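Local coordinates for sensor protein, Kinase (Polaromonas sp. JS666, PDB 3GRC) that probably receives a phosphoryl group on a CheY-like receiver domain as part of a sensor histidine kinase in two-component signalling, at residues A19-L22 with N23-E27; E44-R48 with R49-A53; S87-A90 with R91-E94. All blocks are in the same frame, centred on the assembly; numbering follows the deposited sequence.

The three contacts are short-range arrangements spread over one CheY-like receiver domain, whose five parallel strands run in the order 2-1-3-4-5 with helices packed round them. Contact 1 lies within helix 16-28, contact 2 at the turn from helix 39-48 into strand 53-56, and contact 3 at the start of helix 90-97. None touches another: the centres of contacts 1 and 2 are about 17 Å apart, those of 1 and 3 about 20 Å. Contacts 2 and 3 lie on opposite sides of the chain's centre, about 24 Å between centres. Contact 3 is tied to Asp57, the probable phosphorylation site by analogy with CheY, through the hydrogen bond of Ser87.

Contact 1: A19-L22 with N23-E27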
ATOM      1  N   ALA A  19       5.205  -3.458  -9.958  1.00 12.92           N
ATOM      2  CA  ALA A  19       5.432  -2.096  -9.452  1.00 13.67           C
ATOM      3  C   ALA A  19       5.093  -1.118 -10.574  1.00 13.56           C
ATOM      4  O   ALA A  19       4.403  -0.128 -10.361  1.00 14.22           O
ATOM      5  CB  ALA A  19       6.890  -1.907  -9.017  1.00 10.99           C
ATOM      6  N   ARG A  20       5.574  -1.420 -11.774  1.00 11.97           N
ATOM      7  CA  ARG A  20       5.308  -0.580 -12.926  1.00 12.34           C
ATOM      8  C   ARG A  20       3.819  -0.634 -13.303  1.00 11.93           C
ATOM      9  O   ARG A  20       3.246   0.380 -13.678  1.00 14.80           O
ATOM     10  CB  ARG A  20       6.195  -1.002 -14.114  1.00 13.00           C
ATOM     11  CG  ARG A  20       6.015  -0.183 -15.408  1.00 15.32           C
ATOM     12  CD  ARG A  20       6.248   1.329 -15.234  1.00 17.86           C
ATOM     13  NE  ARG A  20       6.375   1.997 -16.529  1.00 18.10           N
ATOM     14  CZ  ARG A  20       6.068   3.270 -16.776  1.00 17.92           C
ATOM     15  NH1 ARG A  20       5.601   4.062 -15.817  1.00 14.36           N
ATOM     16  NH2 ARG A  20       6.218   3.742 -18.005  1.00 15.21           N
ATOM     17  N   LEU A  21       3.194  -1.806 -13.205  1.00 13.16           N
ATOM     18  CA  LEU A  21       1.767  -1.919 -13.533  1.00 13.47           C
ATOM     19  C   LEU A  21       0.993  -0.986 -12.591  1.00 13.73           C
ATOM     20  O   LEU A  21       0.137  -0.208 -13.037  1.00 14.46           O
ATOM     21  CB  LEU A  21       1.251  -3.365 -13.356  1.00 11.20           C
ATOM     22  CG  LEU A  21      -0.267  -3.652 -13.521  1.00 14.27           C
ATOM     23  CD1 LEU A  21      -0.706  -3.366 -14.957  1.00 12.12           C
ATOM     24  CD2 LEU A  21      -0.600  -5.113 -13.157  1.00 11.63           C
ATOM     25  N   LEU A  22       1.304  -1.056 -11.296  1.00 13.49           N
ATOM     26  CA  LEU A  22       0.613  -0.204 -10.329  1.00 13.52           C
ATOM     27  C   LEU A  22       0.860   1.265 -10.674  1.00 13.30           C
ATOM     28  O   LEU A  22      -0.078   2.052 -10.733  1.00 13.70           O
ATOM     29  CB  LEU A  22       1.061  -0.513  -8.889  1.00 10.96           C
ATOM     30  CG  LEU A  22       0.526  -1.833  -8.291  1.00 12.94           C
ATOM     31  CD1 LEU A  22       1.260  -2.154  -7.015  1.00  9.46           C
ATOM     32  CD2 LEU A  22      -0.967  -1.717  -8.028  1.00 10.38           C
ATOM     33  N   ASN A  23       2.114   1.614 -10.936  1.00 12.28           N
ATOM     34  CA  ASN A  23       2.454   2.984 -11.302  1.00 14.76           C
ATOM     35  C   ASN A  23       1.576   3.447 -12.481  1.00 15.92           C
ATOM     36  O   ASN A  23       0.990   4.524 -12.424  1.00 18.29           O
ATOM     37  CB  ASN A  23       3.945   3.090 -11.669  1.00 15.55           C
ATOM     38  CG  ASN A  23       4.357   4.503 -12.066  1.00 18.52           C
ATOM     39  OD1 ASN A  23       4.868   4.717 -13.157  1.00 22.52           O
ATOM     40  ND2 ASN A  23       4.147   5.466 -11.175  1.00 17.77           N
ATOM     41  N   LEU A  24       1.469   2.627 -13.528  1.00 16.75           N
ATOM     42  CA  LEU A  24       0.653   2.969 -14.700  1.00 16.59           C
ATOM     43  C   LEU A  24      -0.862   2.977 -14.438  1.00 18.74           C
ATOM     44  O   LEU A  24      -1.552   3.876 -14.921  1.00 18.38           O
ATOM     45  CB  LEU A  24       0.977   2.028 -15.862  1.00 15.06           C
ATOM     46  CG  LEU A  24       2.408   2.226 -16.358  1.00 16.81           C
ATOM     47  CD1 LEU A  24       2.813   1.062 -17.277  1.00 13.29           C
ATOM     48  CD2 LEU A  24       2.506   3.588 -17.070  1.00 16.23           C
HETATM   49  N   MSE A  25      -1.385   1.989 -13.700  1.00 17.28           N
HETATM   50  CA  MSE A  25      -2.832   1.953 -13.363  1.00 20.46           C
HETATM   51  C   MSE A  25      -3.224   3.165 -12.494  1.00 19.68           C
HETATM   52  O   MSE A  25      -4.287   3.766 -12.665  1.00 20.19           O
HETATM   53  CB  MSE A  25      -3.200   0.688 -12.556  1.00 21.95           C
HETATM   54  CG  MSE A  25      -3.165  -0.624 -13.274  1.00 24.20           C
HETATM   55 SE   MSE A  25      -3.767  -2.056 -12.067  1.00 30.49          SE
HETATM   56  CE  MSE A  25      -3.853  -3.438 -13.460  1.00 25.87           C
ATOM     57  N   LEU A  26      -2.369   3.493 -11.537  1.00 17.36           N
ATOM     58  CA  LEU A  26      -2.654   4.603 -10.650  1.00 19.37           C
ATOM     59  C   LEU A  26      -2.734   5.912 -11.421  1.00 21.65           C
ATOM     60  O   LEU A  26      -3.600   6.751 -11.151  1.00 21.53           O
ATOM     61  CB  LEU A  26      -1.593   4.694  -9.559  1.00 18.51           C
ATOM     62  CG  LEU A  26      -1.729   3.559  -8.552  1.00 21.93           C
ATOM     63  CD1 LEU A  26      -0.784   3.749  -7.350  1.00 20.65           C
ATOM     64  CD2 LEU A  26      -3.162   3.541  -8.101  1.00 22.90           C
ATOM     65  N   GLU A  27      -1.831   6.072 -12.380  1.00 21.50           N
ATOM     66  CA  GLU A  27      -1.810   7.267 -13.203  1.00 24.76           C
ATOM     67  C   GLU A  27      -3.150   7.363 -13.947  1.00 25.51           C
ATOM     68  O   GLU A  27      -3.751   8.426 -14.004  1.00 24.29           O
ATOM     69  CB  GLU A  27      -0.641   7.231 -14.196  1.00 26.01           C
ATOM     70  CG  GLU A  27      -0.592   8.441 -15.139  1.00 33.16           C
ATOM     71  CD  GLU A  27       0.656   8.466 -16.007  1.00 37.39           C
ATOM     72  OE1 GLU A  27       0.904   7.483 -16.734  1.00 37.82           O
ATOM     73  OE2 GLU A  27       1.395   9.477 -15.960  1.00 42.48           O
TER
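Arg20 reaches forward along the outer side of helix 16-28 to Leu24 and Asn23, on the helix of the first beta-alpha-beta unit (strand 8-12, helix 16-28, strand 32-36) of this receiver fold. Leu24 CD2 sits over one face of the guanidinium, offset toward its rim and 3.4 Å from Arg20 NH1. At the edge of the same group, Arg20 NH1 gives a weak, bent hydrogen bond of 2.8 Å to Asn23 OD1, with the guanidinium and amide planes nearly coplanar at 27°. The chain gets there because CG stands opposite the backbone N (chi1 -180°) and a bend at chi2 then turns it along the helix, where Arg20 NE lies 3.8 Å from Leu24 CD1.

The other end of the Asn23 amide faces the sheet: its ND2 is hydrogen-bonded to the hydroxyl of Ser33 on strand 32-36. The two bonds, one of them weak, probably fix the rotation of the amide, which links the charged outer surface to the strand beneath.

One residue along, Leu21 meets the selenomethionine Met25. The extended Met25 chain passes beside Leu21 O, and its terminal CE lies among the atoms of the leucine's isobutyl end.

All of this rests on four consecutive i to i+4 backbone bonds, of which Met25 N to Leu21 O and Leu26 N to Leu22 O are both 2.8 Å. Leu22 and Leu26 turn inward, against strand 8-12 and helix 114-128, where Leu26 touches Ile118 and Leu121. Leu26 CG lies 3.1 Å from Leu22 O, in the preceding turn. On the neighbouring flank, Met25 CE is tightly packed at 3.5 Å from Leu21 CD1.

Contact 2: E44-R48 with R49-A53; sequences EQVAR and RPYAA
Gln45 and Tyr51 meet through a hydrogen bond that ties the last turns of helix 39-48 to the loop leading into strand 53-56. Gln45 NE2 donates to Tyr51 OH at 3.0 Å with an N-H...O angle of 152°, the hydroxyl lying 16° out of the amide plane; amide and ring stand steeply to each other, at 78°. The amide's other end takes a weak bond from the helix itself, Arg48 NH1 to Gln45 OE1 at 3.1 Å. Tyr51 OH has a second partner, the carboxylate of Asp34.

Van der Waals contact is lighter. The ring edge comes up to the helix backbone, with Tyr51 CE2 3.5 Å from Gln45 O, and the apolar pair Tyr51 CD2 and Val46 CG2 is 4.2 Å apart. Arg49 runs beside Gln45, its CG 4.1 Å from Gln45 NE2, while the tyrosine also rests on Leu10 of strand 8-12.

A phenylalanine in place of Tyr51 would probably keep the packing at the ring edge but leave Gln45 NE2 and Asp34 without their shared hydroxyl.

Because the hydroxyl accepts from the amide, it can probably offer its own hydrogen to Asp34, so that one phenol group bridges helix end and sheet.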
ATOM      1  N   GLU A  44      11.982   4.586   4.667  1.00 33.88           N
ATOM      2  CA  GLU A  44      12.790   5.765   4.377  1.00 35.42           C
ATOM      3  C   GLU A  44      11.986   6.778   3.557  1.00 35.40           C
ATOM      4  O   GLU A  44      11.823   7.942   3.941  1.00 36.61           O
ATOM      5  CB  GLU A  44      14.035   5.362   3.577  1.00 38.68           C
ATOM      6  CG  GLU A  44      15.027   6.496   3.354  1.00 45.32           C
ATOM      7  CD  GLU A  44      16.130   6.154   2.352  1.00 48.42           C
ATOM      8  OE1 GLU A  44      16.642   5.011   2.355  1.00 50.97           O
ATOM      9  OE2 GLU A  44      16.500   7.048   1.562  1.00 50.70           O
ATOM     10  N   GLN A  45      11.464   6.312   2.428  1.00 34.31           N
ATOM     11  CA  GLN A  45      10.724   7.161   1.504  1.00 32.43           C
ATOM     12  C   GLN A  45       9.428   7.792   2.007  1.00 32.54           C
ATOM     13  O   GLN A  45       9.115   8.928   1.651  1.00 30.91           O
ATOM     14  CB  GLN A  45      10.433   6.368   0.221  1.00 32.58           C
ATOM     15  CG  GLN A  45       9.893   7.192  -0.922  1.00 29.51           C
ATOM     16  CD  GLN A  45      10.788   8.365  -1.252  1.00 27.73           C
ATOM     17  OE1 GLN A  45      12.000   8.228  -1.297  1.00 28.68           O
ATOM     18  NE2 GLN A  45      10.189   9.524  -1.488  1.00 27.07           N
ATOM     19  N   VAL A  46       8.673   7.072   2.828  1.00 31.61           N
ATOM     20  CA  VAL A  46       7.398   7.593   3.297  1.00 33.52           C
ATOM     21  C   VAL A  46       7.537   8.881   4.104  1.00 36.34           C
ATOM     22  O   VAL A  46       6.618   9.697   4.145  1.00 36.12           O
ATOM     23  CB  VAL A  46       6.635   6.537   4.132  1.00 33.07           C
ATOM     24  CG1 VAL A  46       7.261   6.387   5.506  1.00 29.64           C
ATOM     25  CG2 VAL A  46       5.179   6.922   4.229  1.00 33.43           C
ATOM     26  N   ALA A  47       8.696   9.062   4.731  1.00 38.70           N
ATOM     27  CA  ALA A  47       8.959  10.248   5.526  1.00 42.48           C
ATOM     28  C   ALA A  47       9.479  11.407   4.670  1.00 44.45           C
ATOM     29  O   ALA A  47       9.312  12.576   5.031  1.00 45.38           O
ATOM     30  CB  ALA A  47       9.966   9.921   6.621  1.00 42.20           C
ATOM     31  N   ARG A  48      10.094  11.083   3.535  1.00 44.98           N
ATOM     32  CA  ARG A  48      10.651  12.114   2.668  1.00 45.68           C
ATOM     33  C   ARG A  48       9.612  13.042   2.047  1.00 44.79           C
ATOM     34  O   ARG A  48       9.957  14.119   1.571  1.00 45.34           O
ATOM     35  CB  ARG A  48      11.499  11.483   1.565  1.00 46.95           C
ATOM     36  CG  ARG A  48      12.678  10.664   2.069  1.00 49.70           C
ATOM     37  CD  ARG A  48      13.485  10.132   0.900  1.00 51.89           C
ATOM     38  NE  ARG A  48      14.063  11.225   0.121  1.00 55.09           N
ATOM     39  CZ  ARG A  48      14.545  11.103  -1.114  1.00 55.95           C
ATOM     40  NH1 ARG A  48      14.520   9.932  -1.733  1.00 56.55           N
ATOM     41  NH2 ARG A  48      15.060  12.159  -1.731  1.00 55.21           N
ATOM     42  N   ARG A  49       8.348  12.633   2.036  1.00 42.54           N
ATOM     43  CA  ARG A  49       7.314  13.491   1.472  1.00 40.56           C
ATOM     44  C   ARG A  49       5.901  13.033   1.802  1.00 39.72           C
ATOM     45  O   ARG A  49       5.697  11.940   2.316  1.00 39.86           O
ATOM     46  CB  ARG A  49       7.486  13.630  -0.050  1.00 41.08           C
ATOM     47  CG  ARG A  49       7.264  12.378  -0.873  1.00 39.41           C
ATOM     48  CD  ARG A  49       7.573  12.632  -2.357  1.00 39.25           C
ATOM     49  NE  ARG A  49       6.688  13.633  -2.956  1.00 39.33           N
ATOM     50  CZ  ARG A  49       6.811  14.122  -4.194  1.00 39.27           C
ATOM     51  NH1 ARG A  49       7.790  13.716  -4.998  1.00 36.76           N
ATOM     52  NH2 ARG A  49       5.947  15.028  -4.632  1.00 39.39           N
ATOM     53  N   PRO A  50       4.906  13.892   1.533  1.00 39.45           N
ATOM     54  CA  PRO A  50       3.499  13.585   1.800  1.00 38.42           C
ATOM     55  C   PRO A  50       2.922  12.559   0.825  1.00 36.08           C
ATOM     56  O   PRO A  50       3.092  12.688  -0.391  1.00 37.13           O
ATOM     57  CB  PRO A  50       2.813  14.948   1.662  1.00 39.00           C
ATOM     58  CG  PRO A  50       3.910  15.927   1.993  1.00 40.04           C
ATOM     59  CD  PRO A  50       5.070  15.328   1.245  1.00 40.10           C
ATOM     60  N   TYR A  51       2.255  11.547   1.373  1.00 32.88           N
ATOM     61  CA  TYR A  51       1.617  10.494   0.586  1.00 31.04           C
ATOM     62  C   TYR A  51       0.173  10.328   1.047  1.00 29.75           C
ATOM     63  O   TYR A  51      -0.092  10.312   2.242  1.00 30.03           O
ATOM     64  CB  TYR A  51       2.353   9.161   0.756  1.00 30.52           C
ATOM     65  CG  TYR A  51       3.652   9.076  -0.006  1.00 28.87           C
ATOM     66  CD1 TYR A  51       3.665   9.036  -1.400  1.00 26.40           C
ATOM     67  CD2 TYR A  51       4.873   9.094   0.667  1.00 28.01           C
ATOM     68  CE1 TYR A  51       4.857   9.024  -2.099  1.00 26.56           C
ATOM     69  CE2 TYR A  51       6.075   9.085  -0.026  1.00 27.09           C
ATOM     70  CZ  TYR A  51       6.065   9.053  -1.407  1.00 26.86           C
ATOM     71  OH  TYR A  51       7.258   9.081  -2.082  1.00 26.12           O
ATOM     72  N   ALA A  52      -0.754  10.219   0.101  1.00 28.09           N
ATOM     73  CA  ALA A  52      -2.166  10.037   0.430  1.00 26.81           C
ATOM     74  C   ALA A  52      -2.391   8.593   0.889  1.00 26.85           C
ATOM     75  O   ALA A  52      -3.292   8.320   1.687  1.00 27.04           O
ATOM     76  CB  ALA A  52      -3.030  10.332  -0.777  1.00 24.72           C
ATOM     77  N   ALA A  53      -1.573   7.672   0.384  1.00 24.71           N
ATOM     78  CA  ALA A  53      -1.711   6.278   0.749  1.00 24.05           C
ATOM     79  C   ALA A  53      -0.541   5.439   0.251  1.00 24.77           C
ATOM     80  O   ALA A  53       0.298   5.901  -0.508  1.00 24.83           O
ATOM     81  CB  ALA A  53      -3.014   5.726   0.190  1.00 24.42           C
TER

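Contact 3: S87-A90 with R91-E94; sequences SANA and REGE
Two flat groups meet nearly at right angles here: the amide of Asn89 and the carboxylate of Glu92 lie 85° apart. One face of the carboxylate is laid against the Asn89 main chain and beta carbon, with Glu92 CD 3.6 Å from Asn89 CA. The amide offers its ND2 side to that group, but Glu92 OE2 is 3.7 Å from Asn89 ND2, too far for a firm bond. Asn89 OD1 is engaged elsewhere, accepting from Asn59 ND2.

Glu92 reaches back over the turn because its CG is wedged between its own N and C (chi1 42°) and the chain bends again at chi2. This sets Glu92 CG 3.4 Å from Asn89 O.

Behind these side chains the helix is just being established. Gly93 N gives Asn89 O a weak bond of 3.0 Å, and Glu94 N gives Ala90 O a straighter one of 2.9 Å. A beta carbon on Gly93 would point back at the preceding turn and come tightly to 3.1 Å from Asn89 O.

Asn89 stands at the N-cap position of helix 90-97 without capping it through its side chain, and a type I beta turn from Ser87 to Ala90 leads in. Ser87 OG is hydrogen-bonded to Asp57 OD1, the arrangement of a CheY-like receiver, in which a serine or threonine after the fourth strand faces the phospho-accepting aspartate.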
ATOM      1  N   SER A  87      -1.508  -8.136  -2.858  1.00 23.04           N
ATOM      2  CA  SER A  87      -0.590  -9.248  -2.792  1.00 26.35           C
ATOM      3  C   SER A  87      -1.253 -10.543  -3.207  1.00 28.89           C
ATOM      4  O   SER A  87      -2.476 -10.678  -3.145  1.00 30.54           O
ATOM      5  CB  SER A  87      -0.052  -9.349  -1.355  1.00 23.58           C
ATOM      6  OG  SER A  87       0.961 -10.313  -1.241  1.00 25.01           O
ATOM      7  N   ALA A  88      -0.422 -11.496  -3.616  1.00 31.44           N
ATOM      8  CA  ALA A  88      -0.868 -12.807  -4.066  1.00 33.78           C
ATOM      9  C   ALA A  88      -1.585 -13.610  -2.979  1.00 35.35           C
ATOM     10  O   ALA A  88      -2.585 -14.285  -3.233  1.00 37.30           O
ATOM     11  CB  ALA A  88       0.329 -13.591  -4.588  1.00 33.78           C
ATOM     12  N   ASN A  89      -1.067 -13.546  -1.767  1.00 34.75           N
ATOM     13  CA  ASN A  89      -1.673 -14.272  -0.665  1.00 34.70           C
ATOM     14  C   ASN A  89      -2.386 -13.260   0.242  1.00 33.55           C
ATOM     15  O   ASN A  89      -2.274 -13.322   1.469  1.00 32.63           O
ATOM     16  CB  ASN A  89      -0.586 -15.020   0.112  1.00 36.56           C
ATOM     17  CG  ASN A  89       0.393 -15.752  -0.806  1.00 39.50           C
ATOM     18  OD1 ASN A  89       1.329 -15.156  -1.342  1.00 40.76           O
ATOM     19  ND2 ASN A  89       0.170 -17.044  -0.998  1.00 39.75           N
ATOM     20  N   ALA A  90      -3.124 -12.337  -0.375  1.00 32.08           N
ATOM     21  CA  ALA A  90      -3.831 -11.294   0.358  1.00 32.69           C
ATOM     22  C   ALA A  90      -4.923 -11.810   1.272  1.00 34.21           C
ATOM     23  O   ALA A  90      -5.015 -11.407   2.430  1.00 33.47           O
ATOM     24  CB  ALA A  90      -4.414 -10.292  -0.610  1.00 30.93           C
ATOM     25  N   ARG A  91      -5.751 -12.703   0.744  1.00 36.86           N
ATOM     26  CA  ARG A  91      -6.866 -13.267   1.491  1.00 39.19           C
ATOM     27  C   ARG A  91      -6.397 -14.007   2.743  1.00 40.08           C
ATOM     28  O   ARG A  91      -6.869 -13.719   3.846  1.00 39.16           O
ATOM     29  CB  ARG A  91      -7.669 -14.188   0.575  1.00 42.20           C
ATOM     30  CG  ARG A  91      -8.958 -14.729   1.155  1.00 47.92           C
ATOM     31  CD  ARG A  91      -9.686 -15.565   0.107  1.00 51.82           C
ATOM     32  NE  ARG A  91     -10.867 -16.231   0.646  1.00 56.59           N
ATOM     33  CZ  ARG A  91     -11.671 -17.022  -0.059  1.00 57.26           C
ATOM     34  NH1 ARG A  91     -11.420 -17.249  -1.343  1.00 57.29           N
ATOM     35  NH2 ARG A  91     -12.722 -17.587   0.523  1.00 58.13           N
ATOM     36  N   GLU A  92      -5.471 -14.952   2.587  1.00 39.61           N
ATOM     37  CA  GLU A  92      -4.967 -15.688   3.745  1.00 39.67           C
ATOM     38  C   GLU A  92      -4.187 -14.778   4.695  1.00 37.20           C
ATOM     39  O   GLU A  92      -4.099 -15.054   5.886  1.00 33.88           O
ATOM     40  CB  GLU A  92      -4.084 -16.864   3.313  1.00 44.36           C
ATOM     41  CG  GLU A  92      -3.124 -16.570   2.169  1.00 50.75           C
ATOM     42  CD  GLU A  92      -3.708 -16.915   0.794  1.00 53.99           C
ATOM     43  OE1 GLU A  92      -4.641 -16.219   0.325  1.00 55.20           O
ATOM     44  OE2 GLU A  92      -3.223 -17.893   0.182  1.00 55.54           O
ATOM     45  N   GLY A  93      -3.623 -13.694   4.162  1.00 36.03           N
ATOM     46  CA  GLY A  93      -2.880 -12.768   4.995  1.00 33.70           C
ATOM     47  C   GLY A  93      -3.838 -11.990   5.879  1.00 32.68           C
ATOM     48  O   GLY A  93      -3.556 -11.723   7.046  1.00 32.12           O
ATOM     49  N   GLU A  94      -4.982 -11.634   5.304  1.00 32.41           N
ATOM     50  CA  GLU A  94      -6.035 -10.892   5.996  1.00 34.24           C
ATOM     51  C   GLU A  94      -6.661 -11.750   7.094  1.00 35.33           C
ATOM     52  O   GLU A  94      -6.860 -11.296   8.224  1.00 33.36           O
ATOM     53  CB  GLU A  94      -7.116 -10.477   4.992  1.00 33.57           C
ATOM     54  CG  GLU A  94      -8.353  -9.800   5.597  1.00 35.24           C
ATOM     55  CD  GLU A  94      -9.359  -9.355   4.539  1.00 35.81           C
ATOM     56  OE1 GLU A  94      -9.251  -9.805   3.381  1.00 37.48           O
ATOM     57  OE2 GLU A  94     -10.262  -8.562   4.870  1.00 37.57           O
TER